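Local coordinates for putative dihydrodipicolinate synthase family protein (Coccidioides immitis, PDB 3QFE), which is a putative member of the dihydrodipicolinate synthase family, built on a TIM-barrel fold, whose own function remains unassigned, at residues A[246-258]-A[302-314]. Numbering follows the deposited sequence.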
loop_
_atom_site.group_PDB
_atom_site.type_symbol
_atom_site.label_atom_id
_atom_site.label_comp_id
_atom_site.label_asym_id
_atom_site.label_seq_id
_atom_site.Cartn_x
_atom_site.Cartn_y
_atom_site.Cartn_z
ATOM N N GLU A 246 -3.541 -22.760 -5.058
ATOM C CA GLU A 246 -2.280 -23.448 -4.798
ATOM C C GLU A 246 -1.107 -22.462 -4.660
ATOM O O GLU A 246 -0.315 -22.577 -3.736
ATOM C CB GLU A 246 -2.013 -24.511 -5.874
ATOM C CG GLU A 246 -0.726 -25.353 -5.695
ATOM C CD GLU A 246 -0.662 -26.132 -4.365
ATOM O OE1 GLU A 246 -0.811 -27.382 -4.394
ATOM O OE2 GLU A 246 -0.455 -25.502 -3.294
ATOM N N LEU A 247 -1.016 -21.477 -5.550
ATOM C CA LEU A 247 0.049 -20.463 -5.478
ATOM C C LEU A 247 -0.174 -19.495 -4.294
ATOM O O LEU A 247 0.776 -19.117 -3.576
ATOM C CB LEU A 247 0.132 -19.687 -6.792
ATOM C CG LEU A 247 1.320 -18.727 -6.988
ATOM C CD1 LEU A 247 2.637 -19.497 -7.132
ATOM C CD2 LEU A 247 1.096 -17.813 -8.206
ATOM N N HIS A 248 -1.436 -19.113 -4.097
ATOM C CA HIS A 248 -1.834 -18.290 -2.963
ATOM C C HIS A 248 -1.407 -18.916 -1.641
ATOM O O HIS A 248 -0.879 -18.240 -0.764
ATOM C CB HIS A 248 -3.338 -18.018 -2.991
ATOM C CG HIS A 248 -3.796 -17.063 -1.937
ATOM N ND1 HIS A 248 -5.109 -16.981 -1.535
ATOM C CD2 HIS A 248 -3.114 -16.170 -1.182
ATOM C CE1 HIS A 248 -5.222 -16.064 -0.589
ATOM N NE2 HIS A 248 -4.025 -15.559 -0.353
ATOM N N ARG A 249 -1.621 -20.216 -1.529
ATOM C CA ARG A 249 -1.235 -20.978 -0.355
ATOM C C ARG A 249 0.260 -20.815 -0.052
ATOM O O ARG A 249 0.638 -20.421 1.051
ATOM C CB ARG A 249 -1.546 -22.444 -0.602
ATOM C CG ARG A 249 -2.355 -23.101 0.438
ATOM C CD ARG A 249 -2.344 -24.585 0.141
ATOM N NE ARG A 249 -3.646 -25.210 0.340
ATOM C CZ ARG A 249 -4.439 -25.639 -0.644
ATOM N NH1 ARG A 249 -4.077 -25.507 -1.926
ATOM N NH2 ARG A 249 -5.598 -26.219 -0.341
ATOM N N LYS A 250 1.096 -21.129 -1.038
ATOM C CA LYS A 250 2.548 -20.962 -0.926
ATOM C C LYS A 250 2.957 -19.558 -0.505
ATOM O O LYS A 250 3.848 -19.392 0.325
ATOM C CB LYS A 250 3.226 -21.318 -2.244
ATOM C CG LYS A 250 3.072 -22.781 -2.602
ATOM C CD LYS A 250 4.029 -23.164 -3.701
ATOM C CE LYS A 250 4.058 -24.658 -3.939
ATOM N NZ LYS A 250 2.926 -25.083 -4.805
ATOM N N ALA A 251 2.293 -18.562 -1.082
ATOM C CA ALA A 251 2.613 -17.167 -0.826
ATOM C C ALA A 251 2.173 -16.758 0.577
ATOM O O ALA A 251 2.868 -16.004 1.251
ATOM C CB ALA A 251 1.987 -16.261 -1.880
ATOM N N ALA A 252 1.028 -17.262 1.022
ATOM C CA ALA A 252 0.539 -16.944 2.363
ATOM C C ALA A 252 1.470 -17.538 3.420
ATOM O O ALA A 252 1.743 -16.908 4.440
ATOM C CB ALA A 252 -0.885 -17.434 2.546
ATOM N N LEU A 253 1.966 -18.743 3.149
ATOM C CA LEU A 253 2.974 -19.411 3.975
ATOM C C LEU A 253 4.233 -18.563 4.115
ATOM O O LEU A 253 4.747 -18.380 5.212
ATOM C CB LEU A 253 3.348 -20.742 3.332
ATOM C CG LEU A 253 3.442 -22.021 4.136
ATOM C CD1 LEU A 253 2.243 -22.176 5.048
ATOM C CD2 LEU A 253 3.532 -23.194 3.160
ATOM N N ALA A 254 4.710 -18.035 2.992
ATOM C CA ALA A 254 5.931 -17.250 2.951
ATOM C C ALA A 254 5.773 -15.891 3.633
ATOM O O ALA A 254 6.744 -15.329 4.119
ATOM C CB ALA A 254 6.389 -17.078 1.522
ATOM N N GLU A 255 4.546 -15.387 3.680
ATOM C CA GLU A 255 4.260 -14.094 4.283
ATOM C C GLU A 255 4.356 -14.047 5.824
ATOM O O GLU A 255 4.433 -12.961 6.404
ATOM C CB GLU A 255 2.905 -13.564 3.804
ATOM C CG GLU A 255 2.814 -12.041 3.898
ATOM C CD GLU A 255 1.534 -11.465 3.332
ATOM O OE1 GLU A 255 0.695 -12.245 2.824
ATOM O OE2 GLU A 255 1.384 -10.217 3.394
ATOM N N SER A 256 4.342 -15.214 6.469
ATOM C CA SER A 256 4.524 -15.363 7.936
ATOM C C SER A 256 5.177 -14.170 8.691
ATOM O O SER A 256 4.475 -13.454 9.417
ATOM C CB SER A 256 5.241 -16.689 8.244
ATOM O OG SER A 256 5.637 -16.779 9.605
ATOM N N PRO A 257 6.506 -13.930 8.494
ATOM C CA PRO A 257 7.190 -12.825 9.211
ATOM C C PRO A 257 6.510 -11.427 9.138
ATOM O O PRO A 257 6.550 -10.759 8.093
ATOM C CB PRO A 257 8.585 -12.801 8.562
ATOM C CG PRO A 257 8.793 -14.208 8.047
ATOM C CD PRO A 257 7.430 -14.606 7.551
ATOM N N CYS A 258 5.891 -11.018 10.253
ATOM C CA CYS A 258 5.291 -9.681 10.413
ATOM C C CYS A 258 5.232 -9.303 11.897
ATOM O O CYS A 258 6.240 -9.377 12.604
ATOM C CB CYS A 258 3.884 -9.615 9.799
ATOM N N GLU A 302 15.348 -16.693 9.509
ATOM C CA GLU A 302 13.950 -17.118 9.300
ATOM C C GLU A 302 13.378 -16.641 7.944
ATOM O O GLU A 302 12.751 -17.406 7.217
ATOM C CB GLU A 302 13.072 -16.626 10.462
ATOM C CG GLU A 302 11.779 -17.437 10.748
ATOM C CD GLU A 302 10.848 -16.734 11.774
ATOM O OE1 GLU A 302 11.200 -16.655 12.981
ATOM O OE2 GLU A 302 9.759 -16.257 11.376
ATOM N N VAL A 303 13.612 -15.376 7.617
ATOM C CA VAL A 303 13.179 -14.822 6.345
ATOM C C VAL A 303 13.725 -15.631 5.172
ATOM O O VAL A 303 12.968 -16.024 4.286
ATOM C CB VAL A 303 13.565 -13.346 6.230
ATOM C CG1 VAL A 303 13.275 -12.804 4.810
ATOM C CG2 VAL A 303 12.802 -12.545 7.275
ATOM N N ARG A 304 15.025 -15.908 5.196
ATOM C CA ARG A 304 15.676 -16.642 4.124
ATOM C C ARG A 304 15.151 -18.076 4.002
ATOM O O ARG A 304 14.950 -18.569 2.893
ATOM C CB ARG A 304 17.196 -16.623 4.288
ATOM C CG ARG A 304 17.773 -15.219 4.456
ATOM C CD ARG A 304 19.303 -15.176 4.368
ATOM N NE ARG A 304 19.948 -15.840 5.510
ATOM C CZ ARG A 304 20.465 -15.217 6.574
ATOM N NH1 ARG A 304 20.443 -13.891 6.677
ATOM N NH2 ARG A 304 21.020 -15.929 7.548
ATOM N N LYS A 305 14.904 -18.738 5.132
ATOM C CA LYS A 305 14.411 -20.117 5.101
ATOM C C LYS A 305 12.968 -20.174 4.597
ATOM O O LYS A 305 12.661 -20.903 3.647
ATOM C CB LYS A 305 14.513 -20.793 6.480
ATOM N N VAL A 306 12.106 -19.375 5.216
ATOM C CA VAL A 306 10.672 -19.427 4.991
ATOM C C VAL A 306 10.233 -18.872 3.636
ATOM O O VAL A 306 9.159 -19.212 3.148
ATOM C CB VAL A 306 9.932 -18.702 6.148
ATOM C CG1 VAL A 306 8.591 -18.085 5.701
ATOM C CG2 VAL A 306 9.762 -19.651 7.326
ATOM N N MET A 307 11.053 -18.026 3.027
ATOM C CA MET A 307 10.692 -17.418 1.747
ATOM C C MET A 307 11.395 -18.040 0.523
ATOM O O MET A 307 11.104 -17.654 -0.610
ATOM C CB MET A 307 10.944 -15.913 1.797
ATOM C CG MET A 307 10.072 -15.158 2.755
ATOM S SD MET A 307 10.288 -13.371 2.547
ATOM C CE MET A 307 9.291 -12.767 3.903
ATOM N N ALA A 308 12.297 -18.999 0.756
ATOM C CA ALA A 308 13.126 -19.602 -0.301
ATOM C C ALA A 308 12.339 -20.226 -1.442
ATOM O O ALA A 308 12.754 -20.122 -2.624
ATOM C CB ALA A 308 14.090 -20.631 0.275
ATOM N N GLU A 309 11.217 -20.870 -1.098
ATOM C CA GLU A 309 10.391 -21.548 -2.097
ATOM C C GLU A 309 9.708 -20.544 -3.029
ATOM O O GLU A 309 9.723 -20.713 -4.241
ATOM C CB GLU A 309 9.352 -22.483 -1.464
ATOM C CG GLU A 309 8.455 -23.164 -2.505
ATOM C CD GLU A 309 7.395 -24.115 -1.913
ATOM O OE1 GLU A 309 7.217 -25.220 -2.464
ATOM O OE2 GLU A 309 6.725 -23.755 -0.917
ATOM N N VAL A 310 9.097 -19.514 -2.449
ATOM C CA VAL A 310 8.443 -18.465 -3.233
ATOM C C VAL A 310 9.471 -17.638 -4.034
ATOM O O VAL A 310 9.179 -17.209 -5.140
ATOM C CB VAL A 310 7.531 -17.598 -2.333
ATOM C CG1 VAL A 310 7.035 -16.361 -3.065
ATOM C CG2 VAL A 310 6.341 -18.433 -1.873
ATOM N N ALA A 311 10.673 -17.458 -3.495
ATOM C CA ALA A 311 11.774 -16.864 -4.257
ATOM C C ALA A 311 12.046 -17.639 -5.543
ATOM O O ALA A 311 12.225 -17.030 -6.603
ATOM C CB ALA A 311 13.054 -16.759 -3.418
ATOM N N ALA A 312 12.056 -18.966 -5.460
ATOM C CA ALA A 312 12.295 -19.791 -6.649
ATOM C C ALA A 312 11.161 -19.655 -7.657
ATOM O O ALA A 312 11.388 -19.654 -8.867
ATOM C CB ALA A 312 12.519 -21.260 -6.277
ATOM N N ILE A 313 9.944 -19.513 -7.144
ATOM C CA ILE A 313 8.774 -19.274 -7.994
ATOM C C ILE A 313 8.873 -17.911 -8.687
ATOM O O ILE A 313 8.580 -17.799 -9.885
ATOM C CB ILE A 313 7.460 -19.395 -7.194
ATOM C CG1 ILE A 313 7.164 -20.885 -6.870
ATOM C CG2 ILE A 313 6.289 -18.723 -7.937
ATOM C CD1 ILE A 313 6.051 -21.054 -5.848
ATOM N N GLU A 314 9.292 -16.896 -7.930
ATOM C CA GLU A 314 9.480 -15.554 -8.476
ATOM C C GLU A 314 10.602 -15.513 -9.547
ATOM O O GLU A 314 10.459 -14.860 -10.575
ATOM C CB GLU A 314 9.782 -14.580 -7.351
ATOM C CG GLU A 314 10.010 -13.116 -7.792
ATOM C CD GLU A 314 8.723 -12.302 -7.902
ATOM O OE1 GLU A 314 7.610 -12.855 -7.719
ATOM O OE2 GLU A 314 8.808 -11.093 -8.175
HETATM O O HOH W 1 6.069 -21.065 0.662
#
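Lys250 reaches across to Glu309 and Ile313, where helices 246-254 and 302-314 run nearly antiparallel (154°) and their axes come within 8.7 Å of each other. Lys250 CB lies 4.3 Å from Val310 CG2. The first torsion sets CG beside the backbone N, and CG comes loosely near Glu309 OE2. Lys250 CD then rests 3.6 Å from Ile313 CD1, while Lys250 CE passes 3.5 Å from Glu309 OE1; the lysine crosses both side chains at about a right angle. A bend at chi4 (82°) leaves Lys250 NZ 4.9 Å from Glu309 OE1, too far for a salt bridge; it makes a long one with Glu246 of its own helix instead. Lys250 and Glu309 are nevertheless linked by a water that donates to both Lys250 O and Glu309 OE2.

No direct hydrogen bond joins the segments, and the remainder is mostly apolar side chains packed on each other and on backbone carbonyl oxygens. The backbones come closest at Ala254 CA and Met307 CA, 4.9 Å apart. Ala254 CB fits against Val310 CG2 at 3.7 Å. Met307 lays both CG and CE beside Ala254 O, and beyond the helical turns Pro257 and Val306 reach toward each other, CD to CG1. At the other end Leu247 and Ile313 slide past each other.

Helix 226-237 lies against Leu247 and Ala251, whereas helix 262-271 packs on Pro257, Val303 and Met307, so the pair belongs to the helical region that follows the last barrel strand, 216-218.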